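Local coordinates for protein 6-phospho-alpha-glucosidase (Merdibacter massiliensis, PDB 6VC6) that hydrolyses 6-phospho-alpha-glucosides, probably with NAD and a manganese ion as cofactors, as in other family 4 glycosidases, at residues S122-H131 and I151-F160. Numbering follows the deposited sequence.
Sequences SCVDMIESIH and IVAEALRREF. With NAD (nicotinamide-adenine-dinucleotide), chain G.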
loop_
_atom_site.group_PDB
_atom_site.type_symbol
_atom_site.label_atom_id
_atom_site.label_comp_id
_atom_site.label_asym_id
_atom_site.label_seq_id
_atom_site.Cartn_x
_atom_site.Cartn_y
_atom_site.Cartn_z
ATOM N N SER A 122 1.736 -10.846 6.972
ATOM C CA SER A 122 2.203 -9.509 7.322
ATOM C C SER A 122 1.968 -9.208 8.797
ATOM O O SER A 122 2.794 -8.546 9.435
ATOM C CB SER A 122 1.516 -8.467 6.440
ATOM O OG SER A 122 1.935 -8.591 5.093
ATOM N N CYS A 123 0.851 -9.684 9.356
ATOM C CA CYS A 123 0.587 -9.472 10.778
ATOM C C CYS A 123 1.718 -10.018 11.639
ATOM O O CYS A 123 2.159 -9.362 12.590
ATOM C CB CYS A 123 -0.738 -10.124 11.174
ATOM S SG CYS A 123 -2.214 -9.260 10.605
ATOM N N VAL A 124 2.203 -11.217 11.314
ATOM C CA VAL A 124 3.269 -11.834 12.098
ATOM C C VAL A 124 4.563 -11.041 11.962
ATOM O O VAL A 124 5.220 -10.716 12.957
ATOM C CB VAL A 124 3.459 -13.302 11.674
ATOM C CG1 VAL A 124 4.704 -13.889 12.320
ATOM C CG2 VAL A 124 2.227 -14.121 12.028
ATOM N N ASP A 125 4.942 -10.706 10.726
ATOM C CA ASP A 125 6.243 -10.093 10.490
ATOM C C ASP A 125 6.258 -8.602 10.810
ATOM O O ASP A 125 7.302 -8.077 11.215
ATOM C CB ASP A 125 6.675 -10.324 9.040
ATOM C CG ASP A 125 7.218 -11.722 8.807
ATOM O OD1 ASP A 125 6.983 -12.605 9.659
ATOM O OD2 ASP A 125 7.879 -11.939 7.769
HETATM N N MSE A 126 5.151 -7.905 10.619
HETATM C CA MSE A 126 5.093 -6.489 10.932
HETATM C C MSE A 126 5.156 -6.236 12.426
HETATM O O MSE A 126 5.895 -5.354 12.839
HETATM C CB MSE A 126 3.857 -5.811 10.364
HETATM C CG MSE A 126 3.905 -5.511 8.874
HETATM SE SE MSE A 126 5.245 -4.196 8.345
HETATM C CE MSE A 126 4.660 -2.674 9.393
ATOM N N ILE A 127 4.407 -6.978 13.228
ATOM C CA ILE A 127 4.417 -6.819 14.679
ATOM C C ILE A 127 5.781 -7.193 15.248
ATOM O O ILE A 127 6.286 -6.542 16.172
ATOM C CB ILE A 127 3.281 -7.648 15.307
ATOM C CG1 ILE A 127 1.931 -6.995 14.998
ATOM C CG2 ILE A 127 3.480 -7.801 16.807
ATOM C CD1 ILE A 127 0.739 -7.802 15.444
ATOM N N GLU A 128 6.408 -8.234 14.694
ATOM C CA GLU A 128 7.751 -8.603 15.127
ATOM C C GLU A 128 8.758 -7.509 14.792
ATOM O O GLU A 128 9.675 -7.237 15.576
ATOM C CB GLU A 128 8.161 -9.927 14.480
ATOM C CG GLU A 128 9.489 -10.483 14.967
ATOM C CD GLU A 128 10.013 -11.597 14.079
ATOM O OE1 GLU A 128 10.108 -11.387 12.851
ATOM O OE2 GLU A 128 10.328 -12.684 14.609
ATOM N N SER A 129 8.598 -6.864 13.635
ATOM C CA SER A 129 9.568 -5.863 13.207
ATOM C C SER A 129 9.429 -4.570 14.003
ATOM O O SER A 129 10.436 -3.955 14.375
ATOM C CB SER A 129 9.416 -5.589 11.712
ATOM O OG SER A 129 10.348 -4.614 11.281
ATOM N N ILE A 130 8.195 -4.136 14.268
ATOM C CA ILE A 130 7.991 -2.897 15.013
ATOM C C ILE A 130 8.520 -3.036 16.435
ATOM O O ILE A 130 9.101 -2.095 16.991
ATOM C CB ILE A 130 6.505 -2.494 14.997
ATOM C CG1 ILE A 130 5.999 -2.360 13.559
ATOM C CG2 ILE A 130 6.295 -1.197 15.775
ATOM C CD1 ILE A 130 6.061 -0.956 12.999
ATOM N N HIS A 131 8.334 -4.211 17.046
ATOM C CA HIS A 131 8.859 -4.435 18.389
ATOM C C HIS A 131 10.373 -4.275 18.421
ATOM O O HIS A 131 10.928 -3.727 19.380
ATOM C CB HIS A 131 8.455 -5.823 18.887
ATOM C CG HIS A 131 7.089 -5.873 19.498
ATOM N ND1 HIS A 131 6.709 -5.054 20.540
ATOM C CD2 HIS A 131 6.014 -6.645 19.214
ATOM C CE1 HIS A 131 5.458 -5.319 20.871
ATOM N NE2 HIS A 131 5.013 -6.281 20.082
ATOM N N ILE A 151 -5.267 -4.482 6.565
ATOM C CA ILE A 151 -5.141 -5.510 7.593
ATOM C C ILE A 151 -4.000 -5.175 8.546
ATOM O O ILE A 151 -4.110 -5.376 9.762
ATOM C CB ILE A 151 -4.953 -6.892 6.941
ATOM C CG1 ILE A 151 -6.197 -7.270 6.135
ATOM C CG2 ILE A 151 -4.653 -7.951 7.994
ATOM C CD1 ILE A 151 -5.971 -8.399 5.156
ATOM N N VAL A 152 -2.890 -4.655 8.014
ATOM C CA VAL A 152 -1.746 -4.319 8.858
ATOM C C VAL A 152 -2.111 -3.208 9.836
ATOM O O VAL A 152 -1.760 -3.266 11.021
ATOM C CB VAL A 152 -0.533 -3.933 7.990
ATOM C CG1 VAL A 152 0.586 -3.374 8.855
ATOM C CG2 VAL A 152 -0.045 -5.136 7.199
ATOM N N ALA A 153 -2.828 -2.187 9.360
ATOM C CA ALA A 153 -3.206 -1.078 10.233
ATOM C C ALA A 153 -4.113 -1.546 11.364
ATOM O O ALA A 153 -4.002 -1.066 12.499
ATOM C CB ALA A 153 -3.888 0.022 9.420
ATOM N N GLU A 154 -5.017 -2.484 11.074
ATOM C CA GLU A 154 -5.905 -2.995 12.113
ATOM C C GLU A 154 -5.133 -3.789 13.159
ATOM O O GLU A 154 -5.392 -3.659 14.361
ATOM C CB GLU A 154 -7.006 -3.851 11.483
ATOM C CG GLU A 154 -7.788 -4.704 12.472
ATOM C CD GLU A 154 -8.648 -3.883 13.418
ATOM O OE1 GLU A 154 -8.889 -2.691 13.134
ATOM O OE2 GLU A 154 -9.087 -4.437 14.449
ATOM N N ALA A 155 -4.174 -4.610 12.723
ATOM C CA ALA A 155 -3.375 -5.378 13.674
ATOM C C ALA A 155 -2.461 -4.471 14.490
ATOM O O ALA A 155 -2.261 -4.700 15.689
ATOM C CB ALA A 155 -2.560 -6.441 12.939
ATOM N N LEU A 156 -1.897 -3.437 13.860
ATOM C CA LEU A 156 -1.029 -2.517 14.586
ATOM C C LEU A 156 -1.821 -1.634 15.543
ATOM O O LEU A 156 -1.273 -1.168 16.549
ATOM C CB LEU A 156 -0.232 -1.658 13.603
ATOM C CG LEU A 156 0.788 -2.407 12.743
ATOM C CD1 LEU A 156 1.631 -1.437 11.930
ATOM C CD2 LEU A 156 1.671 -3.303 13.603
ATOM N N ARG A 157 -3.100 -1.393 15.246
ATOM C CA ARG A 157 -3.946 -0.648 16.174
ATOM C C ARG A 157 -4.094 -1.390 17.496
ATOM O O ARG A 157 -4.094 -0.773 18.568
ATOM C CB ARG A 157 -5.317 -0.397 15.541
ATOM C CG ARG A 157 -6.321 0.270 16.469
ATOM C CD ARG A 157 -7.723 0.250 15.878
ATOM N NE ARG A 157 -8.317 -1.085 15.901
ATOM C CZ ARG A 157 -8.894 -1.627 16.969
ATOM N NH1 ARG A 157 -8.954 -0.953 18.109
ATOM N NH2 ARG A 157 -9.411 -2.847 16.899
ATOM N N ARG A 158 -4.210 -2.718 17.440
ATOM C CA ARG A 158 -4.359 -3.506 18.658
ATOM C C ARG A 158 -3.026 -3.706 19.369
ATOM O O ARG A 158 -2.961 -3.634 20.601
ATOM C CB ARG A 158 -4.988 -4.861 18.333
ATOM C CG ARG A 158 -6.327 -4.787 17.618
ATOM C CD ARG A 158 -7.030 -6.132 17.666
ATOM N NE ARG A 158 -8.136 -6.219 16.718
ATOM C CZ ARG A 158 -8.895 -7.298 16.558
ATOM N NH1 ARG A 158 -8.664 -8.385 17.283
ATOM N NH2 ARG A 158 -9.882 -7.294 15.671
ATOM N N GLU A 159 -1.956 -3.958 18.612
ATOM C CA GLU A 159 -0.673 -4.276 19.231
ATOM C C GLU A 159 -0.035 -3.043 19.862
ATOM O O GLU A 159 0.593 -3.138 20.922
ATOM C CB GLU A 159 0.269 -4.897 18.202
ATOM C CG GLU A 159 1.587 -5.384 18.782
ATOM C CD GLU A 159 1.431 -6.640 19.617
ATOM O OE1 GLU A 159 0.570 -7.478 19.278
ATOM O OE2 GLU A 159 2.170 -6.788 20.612
ATOM N N PHE A 160 -0.182 -1.882 19.230
ATOM C CA PHE A 160 0.430 -0.638 19.697
ATOM C C PHE A 160 -0.646 0.431 19.838
ATOM O O PHE A 160 -0.715 1.375 19.043
ATOM C CB PHE A 160 1.539 -0.189 18.745
ATOM C CG PHE A 160 2.545 -1.262 18.442
ATOM C CD1 PHE A 160 3.579 -1.529 19.325
ATOM C CD2 PHE A 160 2.455 -2.008 17.278
ATOM C CE1 PHE A 160 4.506 -2.518 19.051
ATOM C CE2 PHE A 160 3.379 -2.998 16.998
ATOM C CZ PHE A 160 4.406 -3.254 17.887
HETATM P PA NAD G . 9.732 -7.498 -3.036
HETATM O O1A NAD G . 10.467 -7.075 -4.284
HETATM O O2A NAD G . 9.584 -8.964 -2.707
HETATM O O5B NAD G . 10.411 -6.771 -1.773
HETATM C C5B NAD G . 10.150 -7.225 -0.450
HETATM C C4B NAD G . 11.426 -7.153 0.372
HETATM O O4B NAD G . 11.111 -7.180 1.765
HETATM C C3B NAD G . 12.316 -8.351 0.082
HETATM O O3B NAD G . 13.635 -7.901 -0.235
HETATM C C2B NAD G . 12.348 -9.143 1.372
HETATM O O2B NAD G . 13.655 -9.669 1.609
HETATM C C1B NAD G . 11.971 -8.112 2.421
HETATM N N9A NAD G . 11.306 -8.734 3.592
HETATM C C8A NAD G . 10.368 -9.700 3.575
HETATM N N7A NAD G . 9.991 -10.034 4.837
HETATM C C5A NAD G . 10.703 -9.271 5.687
HETATM C C6A NAD G . 10.804 -9.107 7.157
HETATM N N6A NAD G . 10.045 -9.849 8.000
HETATM N N1A NAD G . 11.680 -8.192 7.630
HETATM C C2A NAD G . 12.442 -7.447 6.807
HETATM N N3A NAD G . 12.402 -7.543 5.468
HETATM C C4A NAD G . 11.571 -8.421 4.860
HETATM O O3 NAD G . 8.266 -6.832 -3.034
HETATM P PN NAD G . 7.912 -5.507 -3.873
HETATM O O1N NAD G . 7.123 -5.915 -5.095
HETATM O O2N NAD G . 9.145 -4.646 -4.008
HETATM O O5D NAD G . 6.907 -4.795 -2.842
HETATM C C5D NAD G . 7.419 -4.081 -1.720
HETATM C C4D NAD G . 6.269 -3.808 -0.761
HETATM O O4D NAD G . 5.718 -2.514 -1.013
HETATM C C3D NAD G . 5.151 -4.818 -0.968
HETATM O O3D NAD G . 4.728 -5.312 0.305
HETATM C C2D NAD G . 4.021 -4.020 -1.575
HETATM O O2D NAD G . 2.750 -4.512 -1.148
HETATM C C1D NAD G . 4.296 -2.633 -1.026
HETATM N N1N NAD G . 3.654 -1.581 -1.811
HETATM C C2N NAD G . 2.679 -0.894 -1.215
HETATM C C3N NAD G . 2.012 0.122 -1.875
HETATM C C7N NAD G . 0.921 0.858 -1.158
HETATM O O7N NAD G . 0.170 1.583 -1.789
HETATM N N7N NAD G . 0.798 0.687 0.158
HETATM C C4N NAD G . 2.377 0.438 -3.178
HETATM C C5N NAD G . 3.394 -0.295 -3.781
HETATM C C6N NAD G . 4.030 -1.307 -3.067
#
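E159 meets I127 and H131 where helix 149-159 runs out against helix 113-136. With CG anti to the backbone N (chi1 -175°), its chain lies against the neighbouring helix. CB is near I127 CD1; CG rests 3.7 Å from I127 CG2 and also sits over one face of the F160 ring, toward its rim. The carboxylate then divides its work: OE1 is hydrogen-bonded to the hydroxyl of Y399, while OE2 accepts from H131 NE2 at 2.9 Å. That N-H points to OE2 in the imidazole plane but reaches it from above the carboxylate plane, the ring and carboxylate planes standing 81° apart. Glutamate suits this place because its methylenes pack on isoleucine while its acid end holds two polar partners.

H131 suits its own, a flat ring offering an in-plane N-H at its edge and a face to F160. F160 turns its edge to that face, centroids 4.8 Å apart; branched I130 lays CG2 over the face opposite E159 CG, 3.8 Å from the F160 centroid, in a CH-pi contact. A leucine in place of H131 would probably leave E159 OE2 without this donor and F160 without its aromatic partner.

Deeper in, the side chains are apolar and compact. I127 and L156 run past each other in opposite directions, CG1 to CD2 4.0 Å; selenomethionine M126 bends across V152; and small A155 lets C123 SG approach its CB to 3.7 Å.

D125 OD2 accepts a hydrogen bond from NAD N6A. The axes of segments 122-131 and 151-159 pass 9.6 Å apart at -48°. M126 and I130 also touch strands 80-83 and 141-144 of the Rossmann-like sheet, and helix 378-400 adjoins I127 and R158.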